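Catalase-3 (PDB 4AJ9) breaks hydrogen peroxide down into dioxygen and water with a heme cofactor, and so probably protects the cell from its toxic effects. Local coordinates at residues N479-L484 / V497-E502; A170-S175 / I464-S469. One frame throughout, in Å; residues are numbered along the deposited sequence.

Both contacts are mostly buried and lie away from the heme, their centres about 12 Å apart. Contact 1 is local and lies within the later helical region: it joins helix 474-487 to the end of helix 489-499 and the turn after it, and across the two segments only leucine side chains touch. Contact 2 is long-range and polar, joining that region to the catalase core: a glutamate of helix 454-468 binds the chain just ahead of helix 174-182, and a water bridges the two. Helix 454-468 also touches contact 1, A498 CB lying 3.4 Å from R465 CG, while L499 packs on A468. Both contacts also touch the second subunit.

Contact 1: residues N479-L484 / V497-E502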
loop_
_atom_site.group_PDB
_atom_site.type_symbol
_atom_site.label_atom_id
_atom_site.label_comp_id
_atom_site.label_asym_id
_atom_site.label_seq_id
_atom_site.Cartn_x
_atom_site.Cartn_y
_atom_site.Cartn_z
ATOM N N ASN C 479 -15.054 34.446 23.110
ATOM C CA ASN C 479 -13.626 34.151 23.213
ATOM C C ASN C 479 -12.865 34.802 22.071
ATOM O O ASN C 479 -11.780 35.343 22.262
ATOM C CB ASN C 479 -13.395 32.636 23.227
ATOM C CG ASN C 479 -13.934 31.987 24.474
ATOM O OD1 ASN C 479 -14.174 32.662 25.466
ATOM N ND2 ASN C 479 -14.122 30.671 24.438
ATOM N N VAL C 480 -13.442 34.744 20.875
ATOM C CA VAL C 480 -12.857 35.409 19.717
ATOM C C VAL C 480 -12.758 36.927 19.928
ATOM O O VAL C 480 -11.709 37.516 19.691
ATOM C CB VAL C 480 -13.643 35.078 18.429
ATOM C CG1 VAL C 480 -13.183 35.946 17.274
ATOM C CG2 VAL C 480 -13.480 33.600 18.089
ATOM N N LEU C 481 -13.839 37.555 20.397
ATOM C CA LEU C 481 -13.816 38.999 20.674
ATOM C C LEU C 481 -12.759 39.356 21.711
ATOM O O LEU C 481 -12.044 40.339 21.565
ATOM C CB LEU C 481 -15.181 39.498 21.155
ATOM C CG LEU C 481 -16.229 39.693 20.062
ATOM C CD1 LEU C 481 -17.531 40.177 20.672
ATOM C CD2 LEU C 481 -15.727 40.677 19.013
ATOM N N GLU C 482 -12.677 38.558 22.770
ATOM C CA GLU C 482 -11.709 38.823 23.824
ATOM C C GLU C 482 -10.284 38.819 23.267
ATOM O O GLU C 482 -9.447 39.633 23.661
ATOM C CB GLU C 482 -11.851 37.803 24.950
ATOM C CG GLU C 482 -10.757 37.896 25.981
ATOM C CD GLU C 482 -11.003 36.991 27.167
ATOM O OE1 GLU C 482 -11.128 35.763 26.963
ATOM O OE2 GLU C 482 -11.071 37.506 28.305
ATOM N N GLN C 483 -10.014 37.905 22.342
ATOM C CA GLN C 483 -8.713 37.859 21.678
ATOM C C GLN C 483 -8.502 38.997 20.689
ATOM O O GLN C 483 -7.430 39.599 20.656
ATOM C CB GLN C 483 -8.496 36.504 21.001
ATOM C CG GLN C 483 -8.446 35.358 21.990
ATOM C CD GLN C 483 -7.305 35.499 22.979
ATOM O OE1 GLN C 483 -6.177 35.806 22.592
ATOM N NE2 GLN C 483 -7.589 35.274 24.259
ATOM N N LEU C 484 -9.503 39.293 19.867
ATOM C CA LEU C 484 -9.334 40.388 18.915
ATOM C C LEU C 484 -9.046 41.677 19.671
ATOM O O LEU C 484 -8.244 42.491 19.232
ATOM C CB LEU C 484 -10.584 40.574 18.059
ATOM C CG LEU C 484 -10.889 39.432 17.090
ATOM C CD1 LEU C 484 -12.212 39.708 16.383
ATOM C CD2 LEU C 484 -9.748 39.255 16.086
ATOM N N VAL C 497 -19.981 44.397 16.549
ATOM C CA VAL C 497 -21.240 44.900 16.006
ATOM C C VAL C 497 -21.962 43.814 15.221
ATOM O O VAL C 497 -23.145 43.560 15.439
ATOM C CB VAL C 497 -21.032 46.110 15.091
ATOM C CG1 VAL C 497 -22.331 46.427 14.339
ATOM C CG2 VAL C 497 -20.577 47.313 15.903
ATOM N N ALA C 498 -21.237 43.170 14.312
ATOM C CA ALA C 498 -21.808 42.127 13.459
ATOM C C ALA C 498 -22.378 40.951 14.248
ATOM O O ALA C 498 -23.388 40.362 13.863
ATOM C CB ALA C 498 -20.750 41.636 12.448
ATOM N N LEU C 499 -21.720 40.612 15.353
ATOM C CA LEU C 499 -22.079 39.451 16.154
ATOM C C LEU C 499 -23.140 39.781 17.204
ATOM O O LEU C 499 -23.589 38.906 17.937
ATOM C CB LEU C 499 -20.830 38.905 16.838
ATOM C CG LEU C 499 -19.647 38.653 15.896
ATOM C CD1 LEU C 499 -18.441 38.131 16.664
ATOM C CD2 LEU C 499 -20.053 37.679 14.802
ATOM N N GLY C 500 -23.521 41.052 17.284
ATOM C CA GLY C 500 -24.520 41.490 18.246
ATOM C C GLY C 500 -24.023 41.349 19.666
ATOM O O GLY C 500 -24.793 41.041 20.578
ATOM N N LEU C 501 -22.724 41.568 19.853
ATOM C CA LEU C 501 -22.121 41.469 21.179
ATOM C C LEU C 501 -21.664 42.841 21.655
ATOM O O LEU C 501 -21.469 43.759 20.853
ATOM C CB LEU C 501 -20.947 40.480 21.163
ATOM C CG LEU C 501 -21.348 39.032 20.868
ATOM C CD1 LEU C 501 -20.133 38.138 20.622
ATOM C CD2 LEU C 501 -22.200 38.469 21.993
ATOM N N GLU C 502 -21.496 42.982 22.962
ATOM C CA GLU C 502 -21.116 44.263 23.534
ATOM C C GLU C 502 -19.675 44.632 23.183
ATOM O O GLU C 502 -18.765 43.808 23.292
ATOM C CB GLU C 502 -21.307 44.242 25.049
ATOM C CG GLU C 502 -21.199 45.608 25.705
ATOM C CD GLU C 502 -21.465 45.554 27.196
ATOM O OE1 GLU C 502 -21.680 44.441 27.722
ATOM O OE2 GLU C 502 -21.456 46.625 27.839
#
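L481 packs against L499 and L501 where two consecutive helices, 474-487 and 489-499, fold back on each other in the helical region of the catalase fold. Along 479-484, N479 and V480 come first and make their contacts with other neighbours: V480 packs on W177 and S181 of helix 174-182, and N479 on S181 and on Y401 of the third subunit. L481 then carries the whole contact from this side. Its CG is anti to the carbonyl carbon (chi1 -78°) and CD1 continues the extended chain, which projects that methyl from the helix to the loop beyond helix 489-499. There the CD1 methyl of L481 meets L501, 3.5 Å from L501 CB and 3.3 Å from L501 CD1, the two side chains crossing at a slant. Both spacings are tighter than usual for carbon atoms, although their exact values are best read with caution. No hydrogen bond links the segments. One turn further on, L484 continues the apolar face onto V495 of helix 489-499 and I464 of helix 454-468, while L481 itself also rests on V495 and A496. The chain of 497-502 is turned by a Schellman motif: G500, with positive phi (66°), leaves the helix, and its N returns to V497 O at 3.1 Å. This reversal brings L501 back toward helix 474-487, where it also packs on E474 and K477. L499, the last residue before the glycine, completes the cluster more loosely, with its CD1 methyl 4.3 Å from L481 CG.

Contact 2: residues A170-S175 / I464-S469; sequences ATAHDS and IRFEAS
T171 and E467 meet through a short hydrogen bond, T171 OG1 giving its proton to E467 OE1 at 2.5 Å. The hydroxyl comes in on the syn side of the carboxylate, 18° out of its plane. A water reinforces the pair, accepting from T171 N at 2.9 Å and donating to E467 OE2 at 2.5 Å, so both carboxylate oxygens are engaged by one threonine, directly or through the water. The methyl of A172 lies beside the same group, its CB 3.9 Å from E467 CD, and reaches the ring of F466 at 4.4 Å from CE1. The glutamate chain bends at chi2 (-121°), which swings the carboxylate off its helix toward this loop. In the next shell, W177 NE1 gives a further hydrogen bond to E467 OE1, and the E467 side chain packs on R117 and M194. The loop is shaped by an inverse gamma turn centred on A172, with H173 N bonded to T171 O at 2.8 Å; H173 then occupies the N-cap of helix 174-182. F466 meets W241 edge-to-face and touches S578 of the second subunit. The contact thus ties helix 454-468, in the helical region, to the catalase core. With an alanine at E467, T171 OG1, W177 NE1 and the water would probably be left without the carboxylate they donate to, leaving mainly the A172–F466 contact between these segments. Three donors pointing at the carboxylate are consistent with an ionised form, which they would stabilise; R117 nearby might add to this.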
loop_
_atom_site.group_PDB
_atom_site.type_symbol
_atom_site.label_atom_id
_atom_site.label_comp_id
_atom_site.label_asym_id
_atom_site.label_seq_id
_atom_site.Cartn_x
_atom_site.Cartn_y
_atom_site.Cartn_z
ATOM N N ALA C 170 -12.907 25.909 4.151
ATOM C CA ALA C 170 -13.351 27.121 4.827
ATOM C C ALA C 170 -12.987 27.144 6.303
ATOM O O ALA C 170 -13.078 26.136 6.996
ATOM C CB ALA C 170 -14.843 27.278 4.653
ATOM N N THR C 171 -12.565 28.308 6.778
ATOM C CA THR C 171 -12.321 28.501 8.199
ATOM C C THR C 171 -13.582 28.992 8.898
ATOM O O THR C 171 -13.608 29.152 10.116
ATOM C CB THR C 171 -11.185 29.494 8.438
ATOM O OG1 THR C 171 -11.389 30.659 7.625
ATOM C CG2 THR C 171 -9.841 28.863 8.085
ATOM N N ALA C 172 -14.642 29.204 8.125
ATOM C CA ALA C 172 -15.881 29.782 8.660
ATOM C C ALA C 172 -16.749 28.757 9.374
ATOM O O ALA C 172 -17.853 28.458 8.932
ATOM C CB ALA C 172 -16.683 30.472 7.536
ATOM N N HIS C 173 -16.244 28.208 10.472
ATOM C CA HIS C 173 -17.039 27.303 11.295
ATOM C C HIS C 173 -16.500 27.235 12.713
ATOM O O HIS C 173 -15.364 27.628 12.972
ATOM C CB HIS C 173 -17.111 25.900 10.689
ATOM C CG HIS C 173 -15.774 25.307 10.368
ATOM N ND1 HIS C 173 -15.250 24.236 11.063
ATOM C CD2 HIS C 173 -14.865 25.618 9.411
ATOM C CE1 HIS C 173 -14.071 23.917 10.552
ATOM N NE2 HIS C 173 -13.812 24.742 9.551
ATOM N N ASP C 174 -17.321 26.711 13.617
ATOM C CA ASP C 174 -17.032 26.725 15.047
ATOM C C ASP C 174 -15.628 26.261 15.425
ATOM O O ASP C 174 -14.926 26.947 16.172
ATOM C CB ASP C 174 -18.063 25.889 15.813
ATOM C CG ASP C 174 -19.413 26.569 15.892
ATOM O OD1 ASP C 174 -19.909 27.045 14.847
ATOM O OD2 ASP C 174 -19.962 26.659 17.006
ATOM N N SER C 175 -15.227 25.098 14.924
ATOM C CA SER C 175 -14.013 24.470 15.420
ATOM C C SER C 175 -12.785 25.312 15.089
ATOM O O SER C 175 -11.842 25.389 15.882
ATOM C CB SER C 175 -13.865 23.046 14.873
ATOM O OG SER C 175 -13.808 23.031 13.463
ATOM N N ILE C 464 -13.655 38.938 8.947
ATOM C CA ILE C 464 -13.829 38.403 10.296
ATOM C C ILE C 464 -15.302 38.400 10.686
ATOM O O ILE C 464 -15.796 37.428 11.265
ATOM C CB ILE C 464 -13.011 39.186 11.340
ATOM C CG1 ILE C 464 -11.511 39.102 11.010
ATOM C CG2 ILE C 464 -13.296 38.653 12.746
ATOM C CD1 ILE C 464 -10.611 40.008 11.901
ATOM N N ARG C 465 -16.008 39.486 10.362
ATOM C CA ARG C 465 -17.457 39.537 10.590
ATOM C C ARG C 465 -18.173 38.395 9.868
ATOM O O ARG C 465 -19.025 37.716 10.442
ATOM C CB ARG C 465 -18.046 40.871 10.095
ATOM C CG ARG C 465 -17.719 42.082 10.956
ATOM C CD ARG C 465 -18.147 43.383 10.238
ATOM N NE ARG C 465 -18.176 44.543 11.129
ATOM C CZ ARG C 465 -18.300 45.806 10.721
ATOM N NH1 ARG C 465 -18.377 46.096 9.425
ATOM N NH2 ARG C 465 -18.333 46.787 11.616
ATOM N N PHE C 466 -17.846 38.199 8.596
ATOM C CA PHE C 466 -18.504 37.148 7.819
ATOM C C PHE C 466 -18.267 35.786 8.489
ATOM O O PHE C 466 -19.216 35.076 8.831
ATOM C CB PHE C 466 -17.998 37.156 6.368
ATOM C CG PHE C 466 -18.426 35.954 5.560
ATOM C CD1 PHE C 466 -17.661 34.797 5.562
ATOM C CD2 PHE C 466 -19.586 35.989 4.786
ATOM C CE1 PHE C 466 -18.042 33.681 4.821
ATOM C CE2 PHE C 466 -19.980 34.876 4.036
ATOM C CZ PHE C 466 -19.203 33.719 4.051
ATOM N N GLU C 467 -16.993 35.452 8.694
ATOM C CA GLU C 467 -16.589 34.165 9.268
ATOM C C GLU C 467 -17.134 33.900 10.665
ATOM O O GLU C 467 -17.697 32.839 10.927
ATOM C CB GLU C 467 -15.058 34.046 9.286
ATOM C CG GLU C 467 -14.435 34.103 7.892
ATOM C CD GLU C 467 -13.634 32.864 7.547
ATOM O OE1 GLU C 467 -13.308 32.081 8.468
ATOM O OE2 GLU C 467 -13.325 32.675 6.349
ATOM N N ALA C 468 -16.946 34.855 11.569
ATOM C CA ALA C 468 -17.326 34.666 12.958
ATOM C C ALA C 468 -18.843 34.529 13.136
ATOM O O ALA C 468 -19.314 33.866 14.062
ATOM C CB ALA C 468 -16.778 35.811 13.812
ATOM N N SER C 469 -19.597 35.155 12.243
ATOM C CA SER C 469 -21.047 35.074 12.274
ATOM C C SER C 469 -21.536 33.671 11.912
ATOM O O SER C 469 -22.714 33.365 12.089
ATOM C CB SER C 469 -21.676 36.121 11.350
ATOM O OG SER C 469 -21.722 35.666 10.013
HETATM O O HOH W 1 -13.787 30.469 5.250
#